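Dally-like, isoform A (Drosophila melanogaster, PDB 6XTZ) shields the palmitoleate lipid of Wnt as a glypican, probably a GPI-anchored cell-surface heparan sulfate proteoglycan, so that Wnt can signal at a distance. Local coordinates at residues 88-93 with 440-445; 275-280 with 448-453; 267-272 with 524-529. The protein carries 5 engineered substitutions. All blocks are in the same frame, centred on the assembly; numbering follows the deposited sequence.

Contact 1. Residues 88-93 with 440-445; sequences KDIFTA and PILDRI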
loop_
_atom_site.group_PDB
_atom_site.type_symbol
_atom_site.label_atom_id
_atom_site.label_comp_id
_atom_site.label_asym_id
_atom_site.label_seq_id
_atom_site.Cartn_x
_atom_site.Cartn_y
_atom_site.Cartn_z
ATOM N N LYS A 88 -6.178 -8.113 -9.563
ATOM C CA LYS A 88 -5.633 -9.421 -9.911
ATOM C C LYS A 88 -6.597 -10.210 -10.789
ATOM O O LYS A 88 -6.175 -10.841 -11.765
ATOM C CB LYS A 88 -5.305 -10.207 -8.643
ATOM C CG LYS A 88 -4.239 -9.568 -7.772
ATOM C CD LYS A 88 -4.079 -10.339 -6.477
ATOM C CE LYS A 88 -3.148 -9.629 -5.514
ATOM N NZ LYS A 88 -3.087 -10.344 -4.212
ATOM N N ASP A 89 -7.892 -10.183 -10.459
ATOM C CA ASP A 89 -8.872 -10.928 -11.242
ATOM C C ASP A 89 -8.954 -10.407 -12.672
ATOM O O ASP A 89 -9.117 -11.189 -13.616
ATOM C CB ASP A 89 -10.246 -10.859 -10.575
ATOM C CG ASP A 89 -10.291 -11.594 -9.250
ATOM O OD1 ASP A 89 -9.521 -12.563 -9.076
ATOM O OD2 ASP A 89 -11.102 -11.205 -8.382
ATOM N N ILE A 90 -8.847 -9.090 -12.850
ATOM C CA ILE A 90 -8.927 -8.509 -14.188
ATOM C C ILE A 90 -7.731 -8.935 -15.029
ATOM O O ILE A 90 -7.880 -9.343 -16.186
ATOM C CB ILE A 90 -9.042 -6.975 -14.101
ATOM C CG1 ILE A 90 -10.441 -6.569 -13.632
ATOM C CG2 ILE A 90 -8.716 -6.335 -15.443
ATOM C CD1 ILE A 90 -10.613 -5.075 -13.440
ATOM N N PHE A 91 -6.525 -8.859 -14.458
ATOM C CA PHE A 91 -5.335 -9.232 -15.216
ATOM C C PHE A 91 -5.265 -10.737 -15.437
ATOM O O PHE A 91 -4.785 -11.194 -16.481
ATOM C CB PHE A 91 -4.071 -8.739 -14.510
ATOM C CG PHE A 91 -2.827 -8.864 -15.350
ATOM C CD1 PHE A 91 -2.554 -7.937 -16.342
ATOM C CD2 PHE A 91 -1.939 -9.910 -15.158
ATOM C CE1 PHE A 91 -1.417 -8.046 -17.124
ATOM C CE2 PHE A 91 -0.799 -10.025 -15.936
ATOM C CZ PHE A 91 -0.537 -9.091 -16.919
ATOM N N THR A 92 -5.723 -11.526 -14.462
ATOM C CA THR A 92 -5.751 -12.974 -14.640
ATOM C C THR A 92 -6.687 -13.364 -15.778
ATOM O O THR A 92 -6.340 -14.191 -16.629
ATOM C CB THR A 92 -6.170 -13.658 -13.338
ATOM O OG1 THR A 92 -5.262 -13.293 -12.292
ATOM C CG2 THR A 92 -6.158 -15.171 -13.508
ATOM N N ALA A 93 -7.883 -12.772 -15.808
ATOM C CA ALA A 93 -8.813 -13.043 -16.897
ATOM C C ALA A 93 -8.291 -12.489 -18.216
ATOM O O ALA A 93 -8.433 -13.127 -19.265
ATOM C CB ALA A 93 -10.184 -12.457 -16.573
ATOM N N PRO A 440 -8.905 0.515 -21.985
ATOM C CA PRO A 440 -8.914 -0.858 -21.467
ATOM C C PRO A 440 -9.263 -0.888 -19.987
ATOM O O PRO A 440 -8.917 0.019 -19.228
ATOM C CB PRO A 440 -7.479 -1.344 -21.711
ATOM C CG PRO A 440 -6.909 -0.404 -22.722
ATOM C CD PRO A 440 -7.577 0.912 -22.480
ATOM N N ILE A 441 -9.961 -1.952 -19.583
ATOM C CA ILE A 441 -10.374 -2.081 -18.191
ATOM C C ILE A 441 -9.179 -2.266 -17.266
ATOM O O ILE A 441 -9.277 -1.971 -16.069
ATOM C CB ILE A 441 -11.374 -3.240 -18.019
ATOM C CG1 ILE A 441 -10.704 -4.583 -18.312
ATOM C CG2 ILE A 441 -12.584 -3.034 -18.918
ATOM C CD1 ILE A 441 -11.581 -5.776 -18.004
ATOM N N LEU A 442 -8.048 -2.749 -17.786
ATOM C CA LEU A 442 -6.847 -2.832 -16.962
ATOM C C LEU A 442 -6.338 -1.442 -16.606
ATOM O O LEU A 442 -5.919 -1.201 -15.469
ATOM C CB LEU A 442 -5.765 -3.636 -17.679
ATOM C CG LEU A 442 -4.441 -3.787 -16.926
ATOM C CD1 LEU A 442 -4.664 -4.396 -15.548
ATOM C CD2 LEU A 442 -3.462 -4.625 -17.734
ATOM N N ASP A 443 -6.376 -0.511 -17.561
ATOM C CA ASP A 443 -6.026 0.869 -17.248
ATOM C C ASP A 443 -7.025 1.491 -16.282
ATOM O O ASP A 443 -6.645 2.326 -15.455
ATOM C CB ASP A 443 -5.947 1.700 -18.529
ATOM C CG ASP A 443 -4.894 1.189 -19.494
ATOM O OD1 ASP A 443 -4.311 0.115 -19.238
ATOM O OD2 ASP A 443 -4.646 1.870 -20.511
ATOM N N ARG A 444 -8.297 1.091 -16.364
ATOM C CA ARG A 444 -9.318 1.674 -15.499
ATOM C C ARG A 444 -9.104 1.287 -14.041
ATOM O O ARG A 444 -9.262 2.122 -13.143
ATOM C CB ARG A 444 -10.708 1.244 -15.972
ATOM C CG ARG A 444 -11.041 1.696 -17.385
ATOM C CD ARG A 444 -12.333 1.069 -17.889
ATOM N NE ARG A 444 -13.493 1.473 -17.101
ATOM C CZ ARG A 444 -14.740 1.096 -17.363
ATOM N NH1 ARG A 444 -14.991 0.302 -18.396
ATOM N NH2 ARG A 444 -15.737 1.511 -16.594
ATOM N N ILE A 445 -8.748 0.026 -13.782
ATOM C CA ILE A 445 -8.523 -0.394 -12.404
ATOM C C ILE A 445 -7.194 0.143 -11.887
ATOM O O ILE A 445 -7.056 0.434 -10.692
ATOM C CB ILE A 445 -8.615 -1.930 -12.286
ATOM C CG1 ILE A 445 -8.393 -2.383 -10.840
ATOM C CG2 ILE A 445 -7.626 -2.608 -13.214
ATOM C CD1 ILE A 445 -9.446 -1.896 -9.874
#

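Contact 2. Residues 275-280 with 448-453; sequences AMDKVA and DIRQRV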
loop_
_atom_site.group_PDB
_atom_site.type_symbol
_atom_site.label_atom_id
_atom_site.label_comp_id
_atom_site.label_asym_id
_atom_site.label_seq_id
_atom_site.Cartn_x
_atom_site.Cartn_y
_atom_site.Cartn_z
ATOM N N ALA A 275 5.742 5.339 -4.211
ATOM C CA ALA A 275 6.229 4.264 -5.067
ATOM C C ALA A 275 5.094 3.642 -5.869
ATOM O O ALA A 275 5.290 3.236 -7.020
ATOM C CB ALA A 275 6.946 3.209 -4.228
ATOM N N MET A 276 3.897 3.558 -5.279
ATOM C CA MET A 276 2.741 3.055 -6.017
ATOM C C MET A 276 2.386 3.970 -7.179
ATOM O O MET A 276 2.008 3.498 -8.257
ATOM C CB MET A 276 1.543 2.899 -5.081
ATOM C CG MET A 276 1.609 1.676 -4.195
ATOM S SD MET A 276 1.287 0.140 -5.078
ATOM C CE MET A 276 -0.448 0.335 -5.465
ATOM N N ASP A 277 2.486 5.286 -6.976
ATOM C CA ASP A 277 2.173 6.219 -8.051
ATOM C C ASP A 277 3.195 6.134 -9.177
ATOM O O ASP A 277 2.854 6.365 -10.342
ATOM C CB ASP A 277 2.096 7.643 -7.504
ATOM C CG ASP A 277 1.494 8.618 -8.498
ATOM O OD1 ASP A 277 0.266 8.565 -8.716
ATOM O OD2 ASP A 277 2.248 9.439 -9.059
ATOM N N LYS A 278 4.446 5.799 -8.851
ATOM C CA LYS A 278 5.461 5.630 -9.886
ATOM C C LYS A 278 5.205 4.374 -10.708
ATOM O O LYS A 278 5.330 4.394 -11.938
ATOM C CB LYS A 278 6.853 5.586 -9.257
ATOM C CG LYS A 278 7.422 6.945 -8.893
ATOM C CD LYS A 278 8.905 6.838 -8.564
ATOM C CE LYS A 278 9.552 8.208 -8.446
ATOM N NZ LYS A 278 11.022 8.111 -8.229
ATOM N N VAL A 279 4.852 3.269 -10.048
ATOM C CA VAL A 279 4.555 2.038 -10.773
ATOM C C VAL A 279 3.288 2.202 -11.603
ATOM O O VAL A 279 3.218 1.748 -12.750
ATOM C CB VAL A 279 4.452 0.855 -9.795
ATOM C CG1 VAL A 279 3.993 -0.400 -10.521
ATOM C CG2 VAL A 279 5.792 0.619 -9.116
ATOM N N ALA A 280 2.270 2.862 -11.041
ATOM C CA ALA A 280 1.061 3.148 -11.806
ATOM C C ALA A 280 1.364 4.000 -13.030
ATOM O O ALA A 280 0.695 3.866 -14.062
ATOM C CB ALA A 280 0.027 3.843 -10.920
ATOM N N ASP A 448 -7.985 3.647 -10.980
ATOM C CA ASP A 448 -8.797 3.653 -9.766
ATOM C C ASP A 448 -7.926 3.461 -8.531
ATOM O O ASP A 448 -8.025 4.222 -7.562
ATOM C CB ASP A 448 -9.867 2.565 -9.853
ATOM C CG ASP A 448 -10.856 2.621 -8.704
ATOM O OD1 ASP A 448 -10.855 3.623 -7.957
ATOM O OD2 ASP A 448 -11.638 1.661 -8.550
ATOM N N ILE A 449 -7.059 2.447 -8.555
ATOM C CA ILE A 449 -6.151 2.204 -7.438
ATOM C C ILE A 449 -5.224 3.394 -7.232
ATOM O O ILE A 449 -4.996 3.832 -6.098
ATOM C CB ILE A 449 -5.360 0.906 -7.677
ATOM C CG1 ILE A 449 -6.287 -0.308 -7.571
ATOM C CG2 ILE A 449 -4.187 0.803 -6.713
ATOM C CD1 ILE A 449 -5.661 -1.598 -8.053
ATOM N N ARG A 450 -4.684 3.940 -8.325
ATOM C CA ARG A 450 -3.749 5.057 -8.218
ATOM C C ARG A 450 -4.391 6.258 -7.536
ATOM O O ARG A 450 -3.752 6.931 -6.717
ATOM C CB ARG A 450 -3.237 5.441 -9.607
ATOM C CG ARG A 450 -2.257 6.600 -9.613
ATOM C CD ARG A 450 -1.927 7.032 -11.035
ATOM N NE ARG A 450 -0.888 8.056 -11.069
ATOM C CZ ARG A 450 -0.388 8.574 -12.188
ATOM N NH1 ARG A 450 -0.836 8.167 -13.369
ATOM N NH2 ARG A 450 0.558 9.500 -12.126
ATOM N N GLN A 451 -5.656 6.540 -7.852
ATOM C CA GLN A 451 -6.327 7.682 -7.244
ATOM C C GLN A 451 -6.637 7.424 -5.775
ATOM O O GLN A 451 -6.514 8.327 -4.940
ATOM C CB GLN A 451 -7.604 8.011 -8.015
ATOM C CG GLN A 451 -8.328 9.247 -7.507
ATOM C CD GLN A 451 -7.469 10.494 -7.581
ATOM O OE1 GLN A 451 -6.824 10.761 -8.596
ATOM N NE2 GLN A 451 -7.453 11.266 -6.500
ATOM N N ARG A 452 -7.037 6.196 -5.436
ATOM C CA ARG A 452 -7.378 5.901 -4.048
ATOM C C ARG A 452 -6.130 5.825 -3.176
ATOM O O ARG A 452 -6.148 6.272 -2.023
ATOM C CB ARG A 452 -8.186 4.606 -3.968
ATOM C CG ARG A 452 -9.531 4.694 -4.674
ATOM C CD ARG A 452 -10.304 3.392 -4.591
ATOM N NE ARG A 452 -11.493 3.416 -5.438
ATOM C CZ ARG A 452 -12.694 3.822 -5.038
ATOM N NH1 ARG A 452 -12.876 4.239 -3.792
ATOM N NH2 ARG A 452 -13.716 3.808 -5.884
ATOM N N VAL A 453 -5.037 5.269 -3.705
ATOM C CA VAL A 453 -3.775 5.300 -2.970
ATOM C C VAL A 453 -3.306 6.738 -2.798
ATOM O O VAL A 453 -2.734 7.106 -1.763
ATOM C CB VAL A 453 -2.717 4.429 -3.675
ATOM C CG1 VAL A 453 -1.360 4.582 -3.004
ATOM C CG2 VAL A 453 -3.144 2.969 -3.660
HETATM O O HOH W 1 -0.994 7.059 -6.476
#

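Contact 3. Residues 267-272 with 524-529; sequences SEWENF and SHLKNA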
loop_
_atom_site.group_PDB
_atom_site.type_symbol
_atom_site.label_atom_id
_atom_site.label_comp_id
_atom_site.label_asym_id
_atom_site.label_seq_id
_atom_site.Cartn_x
_atom_site.Cartn_y
_atom_site.Cartn_z
ATOM N N SER A 267 5.314 7.538 7.956
ATOM C CA SER A 267 6.278 8.030 6.976
ATOM C C SER A 267 6.518 7.007 5.873
ATOM O O SER A 267 6.597 7.366 4.692
ATOM C CB SER A 267 7.590 8.405 7.667
ATOM O OG SER A 267 8.204 7.274 8.257
ATOM N N GLU A 268 6.627 5.726 6.234
ATOM C CA GLU A 268 6.804 4.695 5.217
ATOM C C GLU A 268 5.544 4.507 4.381
ATOM O O GLU A 268 5.634 4.125 3.208
ATOM C CB GLU A 268 7.217 3.375 5.867
ATOM C CG GLU A 268 8.566 3.425 6.567
ATOM C CD GLU A 268 9.724 3.648 5.609
ATOM O OE1 GLU A 268 9.545 3.466 4.387
ATOM O OE2 GLU A 268 10.821 4.006 6.083
ATOM N N TRP A 269 4.368 4.764 4.960
ATOM C CA TRP A 269 3.134 4.719 4.182
ATOM C C TRP A 269 3.161 5.753 3.063
ATOM O O TRP A 269 2.676 5.495 1.955
ATOM C CB TRP A 269 1.931 4.943 5.098
ATOM C CG TRP A 269 0.598 4.764 4.429
ATOM C CD1 TRP A 269 -0.164 5.735 3.846
ATOM C CD2 TRP A 269 -0.136 3.541 4.288
ATOM N NE1 TRP A 269 -1.324 5.191 3.347
ATOM C CE2 TRP A 269 -1.330 3.846 3.605
ATOM C CE3 TRP A 269 0.103 2.217 4.674
ATOM C CZ2 TRP A 269 -2.283 2.875 3.298
ATOM C CZ3 TRP A 269 -0.844 1.257 4.369
ATOM C CH2 TRP A 269 -2.023 1.590 3.687
ATOM N N GLU A 270 3.732 6.929 3.335
ATOM C CA GLU A 270 3.908 7.925 2.285
ATOM C C GLU A 270 4.880 7.436 1.221
ATOM O O GLU A 270 4.661 7.658 0.024
ATOM C CB GLU A 270 4.385 9.248 2.887
ATOM C CG GLU A 270 3.360 9.928 3.781
ATOM C CD GLU A 270 3.798 11.311 4.220
ATOM O OE1 GLU A 270 4.878 11.760 3.786
ATOM O OE2 GLU A 270 3.063 11.950 5.003
ATOM N N ASN A 271 5.963 6.771 1.635
ATOM C CA ASN A 271 6.880 6.182 0.662
ATOM C C ASN A 271 6.179 5.117 -0.171
ATOM O O ASN A 271 6.427 4.995 -1.376
ATOM C CB ASN A 271 8.099 5.586 1.368
ATOM C CG ASN A 271 8.954 6.637 2.050
ATOM O OD1 ASN A 271 8.897 7.819 1.713
ATOM N ND2 ASN A 271 9.762 6.206 3.010
ATOM N N PHE A 272 5.298 4.334 0.459
ATOM C CA PHE A 272 4.515 3.349 -0.280
ATOM C C PHE A 272 3.613 4.020 -1.307
ATOM O O PHE A 272 3.505 3.553 -2.447
ATOM C CB PHE A 272 3.687 2.504 0.691
ATOM C CG PHE A 272 2.541 1.780 0.041
ATOM C CD1 PHE A 272 2.753 0.598 -0.649
ATOM C CD2 PHE A 272 1.250 2.281 0.123
ATOM C CE1 PHE A 272 1.700 -0.071 -1.247
ATOM C CE2 PHE A 272 0.194 1.619 -0.475
ATOM C CZ PHE A 272 0.420 0.443 -1.164
ATOM N N SER A 524 8.103 -3.824 8.798
ATOM C CA SER A 524 9.032 -4.551 7.939
ATOM C C SER A 524 8.359 -5.000 6.648
ATOM O O SER A 524 8.971 -4.950 5.575
ATOM C CB SER A 524 9.610 -5.747 8.693
ATOM O OG SER A 524 10.540 -6.455 7.893
ATOM N N HIS A 525 7.103 -5.449 6.730
ATOM C CA HIS A 525 6.384 -5.846 5.523
ATOM C C HIS A 525 6.121 -4.647 4.620
ATOM O O HIS A 525 6.239 -4.751 3.392
ATOM C CB HIS A 525 5.068 -6.530 5.891
ATOM C CG HIS A 525 5.241 -7.861 6.553
ATOM N ND1 HIS A 525 6.331 -8.672 6.324
ATOM C CD2 HIS A 525 4.460 -8.523 7.440
ATOM C CE1 HIS A 525 6.214 -9.777 7.040
ATOM N NE2 HIS A 525 5.087 -9.711 7.727
ATOM N N LEU A 526 5.762 -3.503 5.209
ATOM C CA LEU A 526 5.509 -2.312 4.406
ATOM C C LEU A 526 6.776 -1.837 3.707
ATOM O O LEU A 526 6.740 -1.481 2.523
ATOM C CB LEU A 526 4.928 -1.200 5.279
ATOM C CG LEU A 526 4.534 0.085 4.547
ATOM C CD1 LEU A 526 3.493 -0.205 3.477
ATOM C CD2 LEU A 526 4.025 1.130 5.523
ATOM N N LYS A 527 7.908 -1.830 4.417
ATOM C CA LYS A 527 9.165 -1.444 3.785
ATOM C C LYS A 527 9.568 -2.444 2.708
ATOM O O LYS A 527 10.153 -2.066 1.687
ATOM C CB LYS A 527 10.272 -1.317 4.831
ATOM C CG LYS A 527 10.110 -0.147 5.786
ATOM C CD LYS A 527 11.251 -0.097 6.794
ATOM C CE LYS A 527 11.082 1.061 7.765
ATOM N NZ LYS A 527 12.156 1.083 8.799
ATOM N N ASN A 528 9.265 -3.726 2.923
ATOM C CA ASN A 528 9.604 -4.744 1.935
ATOM C C ASN A 528 8.864 -4.509 0.624
ATOM O O ASN A 528 9.432 -4.686 -0.461
ATOM C CB ASN A 528 9.291 -6.134 2.489
ATOM C CG ASN A 528 9.670 -7.242 1.529
ATOM O OD1 ASN A 528 10.601 -7.100 0.738
ATOM N ND2 ASN A 528 8.946 -8.353 1.593
ATOM N N ALA A 529 7.592 -4.107 0.703
ATOM C CA ALA A 529 6.835 -3.818 -0.510
ATOM C C ALA A 529 7.362 -2.578 -1.219
ATOM O O ALA A 529 7.289 -2.491 -2.450
ATOM C CB ALA A 529 5.352 -3.652 -0.178
#

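Contact 1. Residues 88-93 with 440-445
Ile90 reaches across from the long helix 51-110 and sets its two methyl-bearing branches on different residues of the opposing helix. Its CG2 methyl meets the flank of Ile441, 3.9 Å from Ile441 CD1, while its CD1 methyl goes the other way and lies 3.9 Å from Ile445 CG2. The first torsion divides the work: CG2 of Ile90 stands anti to the backbone N, and CG1, at chi1 -74°, carries CD1 toward Ile445. Ile90 thus lies between Ile441 and Ile445, one turn apart on their helix. The two short helical segments run nearly antiparallel, their directions 162° apart and their axes 9.9 Å from each other.

The aromatic contact is of another shape. Leu442 brings a methyl to the rim of the Phe91 ring, in the ring plane, with Leu442 CD2 3.7 Å from Phe91 CD1. Leu442 also packs on Phe87 and Leu94 of helix 51-110 and on Ile289, which touches Phe91 as well. The Phe91 ring meets that of Phe132, with their planes inclined at about 50°.

Polar bonding stays within the helices or goes to other partners. Thr92 OG1 bonds back to Lys88 O within its own helix. On the opposite helix, Asp443 is tied to Asn288.

Pro440, at the N-cap position of helix 441-455, touches the bound O-palmitoleoyl serine, and the pocket also takes in Leu94 and Ile289, both neighbours of Leu442. With branched aliphatic groups and a ring rim as its only means of adhesion between the segments, the contact holds by apolar packing, buried at Phe91, Leu442 and Ile445 and more open at Ile441, an oily seam beside the lipid site.

Contact 2. Residues 275-280 with 448-453
Met276 and Val453 make the close-packed side of this antiparallel helix pair, where Met276 CB lies 3.9 Å from Val453 CG1. The methionine chain bends at chi2 and chi3 and carries its terminal methyl across toward Ile449, with Met276 CE 4.0 Å from Ile449 CG2. Tyr203 of helix 185-216 touches both Met276 and Ile449, and Leu533 of helix 513-538 also packs on Met276, so this side belongs to the buried interior of the bundle.

The other side is polar, with Asp277 and Arg450 partly exposed. Arg450 extends from its helix, and its NE donates to Asp277 OD1 at 2.7 Å in a nearly straight salt-bridge hydrogen bond (165°). The oxygen lies at the edge of the guanidinium, in its plane, yet the donor comes from above the carboxylate, and the two planes are 54° apart. This is a single-point grip through NE. Beneath the arginine stem, Ala280 is buried against Tyr203, its CB 3.7 Å from Arg450 CD. A water donates to Asp277 OD1 at 3.0 Å and also to Arg450 O, linking the aspartate to the opposite backbone.

Asp277 OD1 therefore accepts from both arginine and water, with a long, weak ion pair to Lys454 NZ as well, which would be expected to steady its negative charge, and a charged, hydrated clasp flanks the hydrophobic packing of helices 263-283 and 441-455.

Contact 3. Residues 267-272 with 524-529
Helices 263-283 and 513-538 lie side by side in the all-helical glypican core, and the contact between Leu526 and the row Glu268, Trp269 and Phe272 belongs to that bundle. The two segments run roughly parallel, with 26° between their directions and 9.5 Å between their axes.

Leu526 carries most of the contact. With CG anti to the backbone N (chi1 -176°), it points both methyls into the facing helix. CD2 settles against the backbone where two residues join, 3.7 Å from Trp269 N, and Leu526 CD2 also lies 3.9 Å from Glu268 CB. The same methyl sits at the edge of the indole, near its plane, 4.2 Å from Trp269 CE3. The other branch goes one turn on, where Leu526 CD1 is 3.9 Å from Phe272 CB.

The side chain of Trp269 leaves its helix away from helix 513-538, though the indole edge still reaches Leu526. Its NE1 is hydrogen-bonded to the carbonyl oxygen of Tyr456, its ring meets Trp460 edge to face, and Met76 and Leu80 of helix 51-110 touch it. Phe272 packs on Ala210 of helix 185-216 and on Ile530 and Leu533.

Toward the outside, Lys527 lays its extended chain across the bent Glu268, and Glu268 OE2 is 3.4 Å from Lys527 CE. The opposite charges probably attract weakly: Glu268 OE2 and Lys527 NZ are 4.2 Å apart, beyond a salt bridge. Glu268 OE1 is instead held within its own helix, taking a bond from Asn271 ND2 at 3.1 Å, steeply above the carboxylate plane though close to the amide plane of Asn271.

Leucine against helix backbone and aromatic side chains, with a loose charge pair at the exposed margin, is ordinary helix-helix packing, here joining two helices of the elongated alpha-helical glypican fold.

Overall arrangement
All three contacts are largely buried helix packing. The centres of contacts 2 and 3 lie about 9 and 7 Å from that of the chain; contact 1 is farther out, at about 18 Å, with exposed Ile441 at its margin, as Lys527 is at that of contact 3. Contact 1 is purely apolar across its segments and adjoins the lipid pocket through Pro440. Contact 2 uses the same helix 441-455 farther along and adds a bonded, water-linked salt bridge. Contact 3 shares helix 263-283 with contact 2 and touches it, Val453 CG1 lying 4.2 Å from Phe272 CE2, but its charges stay beyond salt-bridge range. Its helices run roughly parallel, where the other pairs are antiparallel.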